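Local coordinates for angiopoietin-related protein 4 (Homo sapiens, PDB 6EUB) that mediates inactivation of lipoprotein lipase and so helps regulate triglyceride clearance, the chain here being its C-terminal fibrinogen-like domain, at residues R97-L102 with L111-V116; L127-P132 with L147-S152. All blocks are in the same frame, centred on the assembly; numbering follows the deposited sequence. Where two conformers were deposited one is given.

Contact 1: R97-L102 with L111-V116; sequences RLAVQL and LLQFSV
F114 CG sits beside its backbone N (chi1 -40°), turning the ring back along its strand toward L112, and V100, with chi1 169°, sets CG2 at the ring's edge, near its plane, 4.3 Å from F114 CE2. On this face, that of L98, V100, L112 and F114, V100 CB also lies 4.4 Å from L112 CB. Toward the two ends of the paired segments L98 CB approaches V116 CG1, and the leucine branches of L102 and L112 meet at their CD1 methyls.

The face bearing R97, A99, Q101, L111, Q113 and S115 is more polar. Q113, extended beyond CG, passes over the backbone carbonyl of L98 and carries OE1 to 3.9 Å from R97 CD, a contact with the aliphatic part of the arginine. Further along, L111 lays CD2 against Q101 CB at 3.7 Å.

Beneath these groups the antiparallel pairing is regular. L98 and F114 exchange two backbone bonds, that from L98 N to F114 O being short (2.7 Å) and nearly straight; V100 and L112 exchange two more. CA-H...O contacts fill the intervals, as between Q113 CA and L98 O at 3.2 Å.

The result is a beta hairpin in the central antiparallel sheet of the fibrinogen-like domain. Strand 217-224 pairs with 96-103 along its other edge. W205 of strand 204-205 packs on V100, L102, L112 and F114, whereas W49 of strand 47-55 touches R97, A99 and Q113.

Contact 2: L127-P132 with L147-S152; sequences LQLTAP and LSVPFS
Backbone hydrogen bonds carry most of this contact, in which L127 pairs with V149 and L129 with L147 across two short antiparallel strands. Each pair exchanges two bonds. The shortest runs from L129 N to L147 O, 2.7 Å and almost straight, with the donor nearly on the carbonyl axis; the return bond, L147 N to L129 O (2.8 Å), is more bent at the hydrogen. At the other end L127 N reaches V149 O at 2.9 Å from well to one side of the carbonyl plane, a tilt of 32°, and V149 N answers to L127 O.

Weaker CA-H...O contacts belong to the intervening non-hydrogen-bonded pair, Q128 with S148. S148 CA lies 3.2 Å from L127 O, so that this carbonyl receives both an N-H and a C-H, and Q128 CA faces L147 O more distantly.

Apolar packing is modest. L129, with CG beside its backbone N (chi1 -46°), extends CD1 to both V149 CG2 (4.3 Å) and L147 CD2 (4.4 Å). On the opposite face a carbon contact is doubtful: in one of the two conformers of Q128, CG comes to 4.0 Å from S148 CB.

Past the paired residues the two segments part: T130 is the N-cap of helix 131-136, its OG1 weakly bonded to V133 N, and beyond P150 the buried F151 meets the W175 ring edge-to-face. The pairing extends the central sheet of the fibrinogen-like domain beyond strand 109-118, which flanks 127-129 on its other side, while strand 147-149 follows as the next strand.

Both contacts use one antiparallel bonding scheme, yet their places in the fibrinogen-like domain give them different weight. Contact 1 is a long, partly buried hairpin whose L98, V100 and F114 are buried; contact 2 is a short surface pairing with about half the buried area, 278 against 563 Å². Accordingly, contact 1 adds an aromatic ring and several aliphatic partners to its backbone ladder, whereas contact 2 relies chiefly on the ladder itself. The two are consecutive in the chain and continuous in the sheet, since strands 109-118 and 127-129 are neighbours: V116 CG1 of contact 1 packs 3.8 Å from L129 CD2 of contact 2.

Contact 1: R97-L102 with L111-V116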
ATOM      1  N   ARG A  97      -3.933  -3.909 -11.129  1.00 49.86           N
ATOM      2  CA  ARG A  97      -3.932  -2.448 -11.034  1.00 50.91           C
ATOM      3  C   ARG A  97      -3.908  -2.026  -9.573  1.00 50.11           C
ATOM      4  O   ARG A  97      -4.765  -2.443  -8.788  1.00 52.13           O
ATOM      5  CB  ARG A  97      -5.157  -1.817 -11.706  1.00 48.77           C
ATOM      6  CG  ARG A  97      -5.316  -2.094 -13.178  1.00 65.03           C
ATOM      7  CD  ARG A  97      -6.788  -2.040 -13.639  1.00 79.22           C
ATOM      8  NE  ARG A  97      -6.981  -1.845 -15.076  1.00 90.67           N
ATOM      9  CZ  ARG A  97      -6.393  -2.550 -16.046  1.00 99.60           C
ATOM     10  NH1 ARG A  97      -5.517  -3.515 -15.785  1.00 99.41           N
ATOM     11  NH2 ARG A  97      -6.673  -2.272 -17.308  1.00102.93           N
ATOM     12  N   LEU A  98      -2.942  -1.187  -9.218  1.00 53.69           N
ATOM     13  CA  LEU A  98      -2.860  -0.577  -7.898  1.00 52.82           C
ATOM     14  C   LEU A  98      -3.242   0.892  -8.004  1.00 56.64           C
ATOM     15  O   LEU A  98      -2.660   1.632  -8.803  1.00 61.76           O
ATOM     16  CB  LEU A  98      -1.453  -0.714  -7.331  1.00 50.07           C
ATOM     17  CG  LEU A  98      -1.182  -0.201  -5.925  1.00 51.88           C
ATOM     18  CD1 LEU A  98      -1.914  -1.029  -4.878  1.00 45.83           C
ATOM     19  CD2 LEU A  98       0.311  -0.286  -5.711  1.00 53.02           C
ATOM     20  N   ALA A  99      -4.226   1.306  -7.212  1.00 50.96           N
ATOM     21  CA  ALA A  99      -4.690   2.683  -7.176  1.00 49.17           C
ATOM     22  C   ALA A  99      -4.220   3.319  -5.879  1.00 55.69           C
ATOM     23  O   ALA A  99      -4.256   2.690  -4.809  1.00 52.53           O
ATOM     24  CB  ALA A  99      -6.219   2.761  -7.292  1.00 42.02           C
ATOM     25  N   VAL A 100      -3.733   4.550  -5.975  1.00 52.69           N
ATOM     26  CA  VAL A 100      -3.233   5.250  -4.803  1.00 51.59           C
ATOM     27  C   VAL A 100      -3.891   6.612  -4.772  1.00 51.51           C
ATOM     28  O   VAL A 100      -3.741   7.397  -5.714  1.00 60.36           O
ATOM     29  CB  VAL A 100      -1.701   5.373  -4.813  1.00 55.29           C
ATOM     30  CG1 VAL A 100      -1.239   6.343  -3.729  1.00 51.14           C
ATOM     31  CG2 VAL A 100      -1.065   3.980  -4.633  1.00 51.15           C
ATOM     32  N   GLN A 101      -4.636   6.890  -3.706  1.00 52.39           N
ATOM     33  CA  GLN A 101      -5.374   8.141  -3.577  1.00 58.51           C
ATOM     34  C   GLN A 101      -4.845   8.933  -2.385  1.00 54.61           C
ATOM     35  O   GLN A 101      -4.880   8.452  -1.247  1.00 55.91           O
ATOM     36  CB  GLN A 101      -6.872   7.867  -3.446  1.00 61.42           C
ATOM     37  CG  GLN A 101      -7.359   6.813  -4.424  1.00 66.63           C
ATOM     38  CD  GLN A 101      -8.868   6.651  -4.415  1.00 73.91           C
ATOM     39  OE1 GLN A 101      -9.537   7.054  -3.460  1.00 81.21           O
ATOM     40  NE2 GLN A 101      -9.416   6.083  -5.491  1.00 72.67           N
ATOM     41  N   LEU A 102      -4.369  10.146  -2.656  1.00 48.95           N
ATOM     42  CA  LEU A 102      -3.791  11.044  -1.671  1.00 49.47           C
ATOM     43  C   LEU A 102      -4.702  12.238  -1.441  1.00 55.75           C
ATOM     44  O   LEU A 102      -5.489  12.622  -2.307  1.00 60.81           O
ATOM     45  CB  LEU A 102      -2.412  11.535  -2.123  1.00 47.20           C
ATOM     46  CG  LEU A 102      -1.576  10.434  -2.772  1.00 45.08           C
ATOM     47  CD1 LEU A 102      -0.390  11.003  -3.496  1.00 45.33           C
ATOM     48  CD2 LEU A 102      -1.125   9.445  -1.666  1.00 42.73           C
ATOM     49  N   LEU A 111      -5.056  11.126  -7.615  1.00 58.77           N
ATOM     50  CA  LEU A 111      -5.392   9.734  -7.894  1.00 54.06           C
ATOM     51  C   LEU A 111      -4.379   9.151  -8.866  1.00 55.43           C
ATOM     52  O   LEU A 111      -4.254   9.627  -9.994  1.00 61.57           O
ATOM     53  CB  LEU A 111      -6.808   9.616  -8.454  1.00 55.32           C
ATOM     54  CG  LEU A 111      -7.795  10.527  -7.705  1.00 64.74           C
ATOM     55  CD1 LEU A 111      -9.129  10.655  -8.427  1.00 62.92           C
ATOM     56  CD2 LEU A 111      -8.001  10.029  -6.285  1.00 64.94           C
ATOM     57  N   LEU A 112      -3.652   8.130  -8.426  1.00 50.06           N
ATOM     58  CA  LEU A 112      -2.634   7.497  -9.241  1.00 48.32           C
ATOM     59  C   LEU A 112      -2.993   6.046  -9.486  1.00 50.34           C
ATOM     60  O   LEU A 112      -3.688   5.421  -8.685  1.00 61.42           O
ATOM     61  CB  LEU A 112      -1.257   7.582  -8.576  1.00 50.22           C
ATOM     62  CG  LEU A 112      -0.877   9.027  -8.245  1.00 56.28           C
ATOM     63  CD1 LEU A 112       0.328   9.080  -7.341  1.00 49.07           C
ATOM     64  CD2 LEU A 112      -0.655   9.861  -9.538  1.00 64.85           C
ATOM     65  N   GLN A 113      -2.496   5.504 -10.588  1.00 51.43           N
ATOM     66  CA  GLN A 113      -2.739   4.108 -10.902  1.00 49.21           C
ATOM     67  C   GLN A 113      -1.514   3.510 -11.584  1.00 53.26           C
ATOM     68  O   GLN A 113      -0.894   4.142 -12.442  1.00 59.73           O
ATOM     69  CB  GLN A 113      -3.983   3.953 -11.767  1.00 53.46           C
ATOM     70  CG  GLN A 113      -4.739   2.665 -11.473  1.00 68.94           C
ATOM     71  CD  GLN A 113      -6.128   2.621 -12.087  1.00 78.85           C
ATOM     72  OE1 GLN A 113      -6.405   1.781 -12.943  1.00 87.14           O
ATOM     73  NE2 GLN A 113      -7.012   3.516 -11.640  1.00 75.46           N
ATOM     74  N   PHE A 114      -1.161   2.294 -11.174  1.00 51.57           N
ATOM     75  CA  PHE A 114      -0.014   1.578 -11.709  1.00 49.29           C
ATOM     76  C   PHE A 114      -0.415   0.129 -11.835  1.00 50.85           C
ATOM     77  O   PHE A 114      -1.093  -0.398 -10.947  1.00 59.56           O
ATOM     78  CB  PHE A 114       1.231   1.662 -10.794  1.00 53.60           C
ATOM     79  CG  PHE A 114       1.433   3.001 -10.172  1.00 56.29           C
ATOM     80  CD1 PHE A 114       2.150   3.994 -10.846  1.00 60.15           C
ATOM     81  CD2 PHE A 114       0.894   3.282  -8.928  1.00 51.04           C
ATOM     82  CE1 PHE A 114       2.332   5.252 -10.286  1.00 59.58           C
ATOM     83  CE2 PHE A 114       1.062   4.522  -8.355  1.00 54.38           C
ATOM     84  CZ  PHE A 114       1.784   5.521  -9.038  1.00 60.32           C
ATOM     85  N   SER A 115       0.002  -0.524 -12.920  1.00 44.31           N
ATOM     86  CA  SER A 115      -0.140  -1.968 -13.008  1.00 47.40           C
ATOM     87  C   SER A 115       1.109  -2.617 -12.392  1.00 51.36           C
ATOM     88  O   SER A 115       2.235  -2.214 -12.702  1.00 52.66           O
ATOM     89  CB  SER A 115      -0.374  -2.396 -14.458  1.00 47.54           C
ATOM     90  OG  SER A 115       0.815  -2.832 -15.084  1.00 55.10           O
ATOM     91  N   VAL A 116       0.900  -3.570 -11.470  1.00 46.41           N
ATOM     92  CA  VAL A 116       1.966  -4.233 -10.716  1.00 44.25           C
ATOM     93  C   VAL A 116       1.746  -5.744 -10.714  1.00 43.85           C
ATOM     94  O   VAL A 116       0.677  -6.245 -11.059  1.00 47.96           O
ATOM     95  CB  VAL A 116       2.047  -3.751  -9.256  1.00 45.50           C
ATOM     96  CG1 VAL A 116       2.187  -2.236  -9.162  1.00 44.92           C
ATOM     97  CG2 VAL A 116       0.835  -4.279  -8.449  1.00 41.03           C
TER

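Contact 2: L127-P132 with L147-S152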
ATOM      1  N   LEU A 127       6.969  -5.924  -4.824  1.00 46.63           N
ATOM      2  CA  LEU A 127       6.284  -5.346  -5.965  1.00 45.99           C
ATOM      3  C   LEU A 127       7.164  -5.525  -7.188  1.00 50.78           C
ATOM      4  O   LEU A 127       8.325  -5.095  -7.182  1.00 50.11           O
ATOM      5  CB  LEU A 127       6.030  -3.863  -5.738  1.00 48.62           C
ATOM      6  CG  LEU A 127       4.816  -3.431  -4.925  1.00 49.47           C
ATOM      7  CD1 LEU A 127       4.704  -1.916  -5.027  1.00 54.08           C
ATOM      8  CD2 LEU A 127       3.556  -4.111  -5.424  1.00 45.41           C
ATOM      9  N   GLN A 128       6.631  -6.164  -8.225  1.00 44.48           N
ATOM     10  CA  GLN A 128       7.343  -6.322  -9.481  0.51 47.75           C
ATOM     11  C   GLN A 128       6.816  -5.288 -10.476  1.00 48.49           C
ATOM     12  O   GLN A 128       5.625  -5.297 -10.823  1.00 48.60           O
ATOM     13  CB  GLN A 128       7.201  -7.752 -10.000  0.51 47.93           C
ATOM     14  CG  GLN A 128       8.101  -8.753  -9.250  0.51 48.21           C
ATOM     15  CD  GLN A 128       7.324  -9.849  -8.521  0.51 47.87           C
ATOM     16  OE1 GLN A 128       6.301 -10.333  -9.008  0.51 47.59           O
ATOM     17  NE2 GLN A 128       7.826 -10.257  -7.360  0.51 47.18           N
ATOM     18  N   LEU A 129       7.705  -4.395 -10.912  1.00 43.92           N
ATOM     19  CA  LEU A 129       7.408  -3.275 -11.796  1.00 47.27           C
ATOM     20  C   LEU A 129       8.128  -3.420 -13.130  1.00 48.39           C
ATOM     21  O   LEU A 129       9.355  -3.583 -13.156  1.00 45.47           O
ATOM     22  CB  LEU A 129       7.843  -1.967 -11.140  1.00 45.20           C
ATOM     23  CG  LEU A 129       7.412  -1.856  -9.681  1.00 49.36           C
ATOM     24  CD1 LEU A 129       8.213  -0.785  -8.964  1.00 46.25           C
ATOM     25  CD2 LEU A 129       5.904  -1.586  -9.608  1.00 46.31           C
ATOM     26  N   THR A 130       7.379  -3.311 -14.235  1.00 47.61           N
ATOM     27  CA  THR A 130       8.034  -3.174 -15.527  1.00 45.01           C
ATOM     28  C   THR A 130       8.776  -1.841 -15.604  1.00 41.54           C
ATOM     29  O   THR A 130       8.527  -0.910 -14.824  1.00 38.45           O
ATOM     30  CB  THR A 130       7.036  -3.255 -16.688  1.00 48.26           C
ATOM     31  OG1 THR A 130       6.256  -2.051 -16.734  1.00 54.12           O
ATOM     32  CG2 THR A 130       6.131  -4.491 -16.575  1.00 40.16           C
ATOM     33  N   ALA A 131       9.688  -1.747 -16.573  1.00 38.44           N
ATOM     34  CA  ALA A 131      10.398  -0.486 -16.776  1.00 46.09           C
ATOM     35  C   ALA A 131       9.469   0.707 -17.029  1.00 50.08           C
ATOM     36  O   ALA A 131       9.728   1.780 -16.448  1.00 52.67           O
ATOM     37  CB  ALA A 131      11.424  -0.633 -17.912  1.00 39.53           C
ATOM     38  N   PRO A 132       8.412   0.624 -17.866  1.00 48.41           N
ATOM     39  CA  PRO A 132       7.537   1.818 -18.016  1.00 53.48           C
ATOM     40  C   PRO A 132       6.911   2.243 -16.700  1.00 55.14           C
ATOM     41  O   PRO A 132       6.950   3.436 -16.369  1.00 55.63           O
ATOM     42  CB  PRO A 132       6.483   1.383 -19.055  1.00 46.83           C
ATOM     43  CG  PRO A 132       7.182   0.291 -19.854  1.00 53.26           C
ATOM     44  CD  PRO A 132       8.071  -0.431 -18.847  1.00 46.64           C
ATOM     45  N   LEU A 147      11.945  -3.929 -12.280  1.00 47.71           N
ATOM     46  CA  LEU A 147      12.411  -3.659 -10.938  1.00 46.32           C
ATOM     47  C   LEU A 147      11.537  -4.424  -9.959  1.00 43.78           C
ATOM     48  O   LEU A 147      10.314  -4.413 -10.083  1.00 52.28           O
ATOM     49  CB  LEU A 147      12.336  -2.155 -10.672  1.00 54.81           C
ATOM     50  CG  LEU A 147      13.051  -1.494  -9.509  1.00 58.88           C
ATOM     51  CD1 LEU A 147      14.546  -1.473  -9.780  1.00 59.58           C
ATOM     52  CD2 LEU A 147      12.489  -0.090  -9.379  1.00 63.75           C
ATOM     53  N   SER A 148      12.143  -5.097  -8.995  1.00 41.71           N
ATOM     54  CA  SER A 148      11.366  -5.597  -7.875  1.00 48.36           C
ATOM     55  C   SER A 148      11.849  -4.930  -6.600  1.00 48.62           C
ATOM     56  O   SER A 148      13.050  -4.704  -6.404  1.00 45.77           O
ATOM     57  CB  SER A 148      11.402  -7.123  -7.742  1.00 54.24           C
ATOM     58  OG  SER A 148      12.709  -7.581  -7.551  1.00 62.94           O
ATOM     59  N   VAL A 149      10.889  -4.551  -5.771  1.00 50.15           N
ATOM     60  CA  VAL A 149      11.146  -3.838  -4.532  1.00 43.58           C
ATOM     61  C   VAL A 149      10.503  -4.640  -3.414  1.00 43.12           C
ATOM     62  O   VAL A 149       9.275  -4.782  -3.384  1.00 45.46           O
ATOM     63  CB  VAL A 149      10.587  -2.410  -4.548  1.00 40.52           C
ATOM     64  CG1 VAL A 149      11.001  -1.709  -3.271  1.00 42.61           C
ATOM     65  CG2 VAL A 149      11.065  -1.667  -5.803  1.00 39.45           C
ATOM     66  N   PRO A 150      11.284  -5.179  -2.489  1.00 41.18           N
ATOM     67  CA  PRO A 150      10.703  -5.950  -1.389  1.00 38.27           C
ATOM     68  C   PRO A 150      10.040  -5.026  -0.393  1.00 44.97           C
ATOM     69  O   PRO A 150      10.397  -3.855  -0.269  1.00 49.41           O
ATOM     70  CB  PRO A 150      11.920  -6.649  -0.767  1.00 41.63           C
ATOM     71  CG  PRO A 150      13.051  -5.697  -0.986  1.00 42.60           C
ATOM     72  CD  PRO A 150      12.748  -5.013  -2.353  1.00 42.48           C
ATOM     73  N   PHE A 151       9.077  -5.578   0.342  1.00 45.76           N
ATOM     74  CA  PHE A 151       8.544  -4.897   1.517  1.00 45.42           C
ATOM     75  C   PHE A 151       9.568  -4.905   2.656  1.00 41.00           C
ATOM     76  O   PHE A 151      10.337  -5.851   2.815  1.00 38.90           O
ATOM     77  CB  PHE A 151       7.255  -5.579   1.974  1.00 46.28           C
ATOM     78  CG  PHE A 151       6.337  -4.679   2.742  1.00 46.88           C
ATOM     79  CD1 PHE A 151       5.502  -3.789   2.074  1.00 39.46           C
ATOM     80  CD2 PHE A 151       6.289  -4.737   4.140  1.00 40.59           C
ATOM     81  CE1 PHE A 151       4.649  -2.963   2.789  1.00 39.71           C
ATOM     82  CE2 PHE A 151       5.444  -3.907   4.865  1.00 35.42           C
ATOM     83  CZ  PHE A 151       4.617  -3.017   4.197  1.00 35.34           C
ATOM     84  N   SER A 152       9.568  -3.840   3.457  1.00 41.07           N
ATOM     85  CA  SER A 152      10.469  -3.729   4.600  1.00 37.99           C
ATOM     86  C   SER A 152       9.749  -3.105   5.788  1.00 39.98           C
ATOM     87  O   SER A 152       8.957  -2.167   5.625  1.00 38.13           O
ATOM     88  CB  SER A 152      11.712  -2.889   4.278  1.00 41.70           C
ATOM     89  OG  SER A 152      12.535  -3.533   3.315  1.00 46.01           O
TER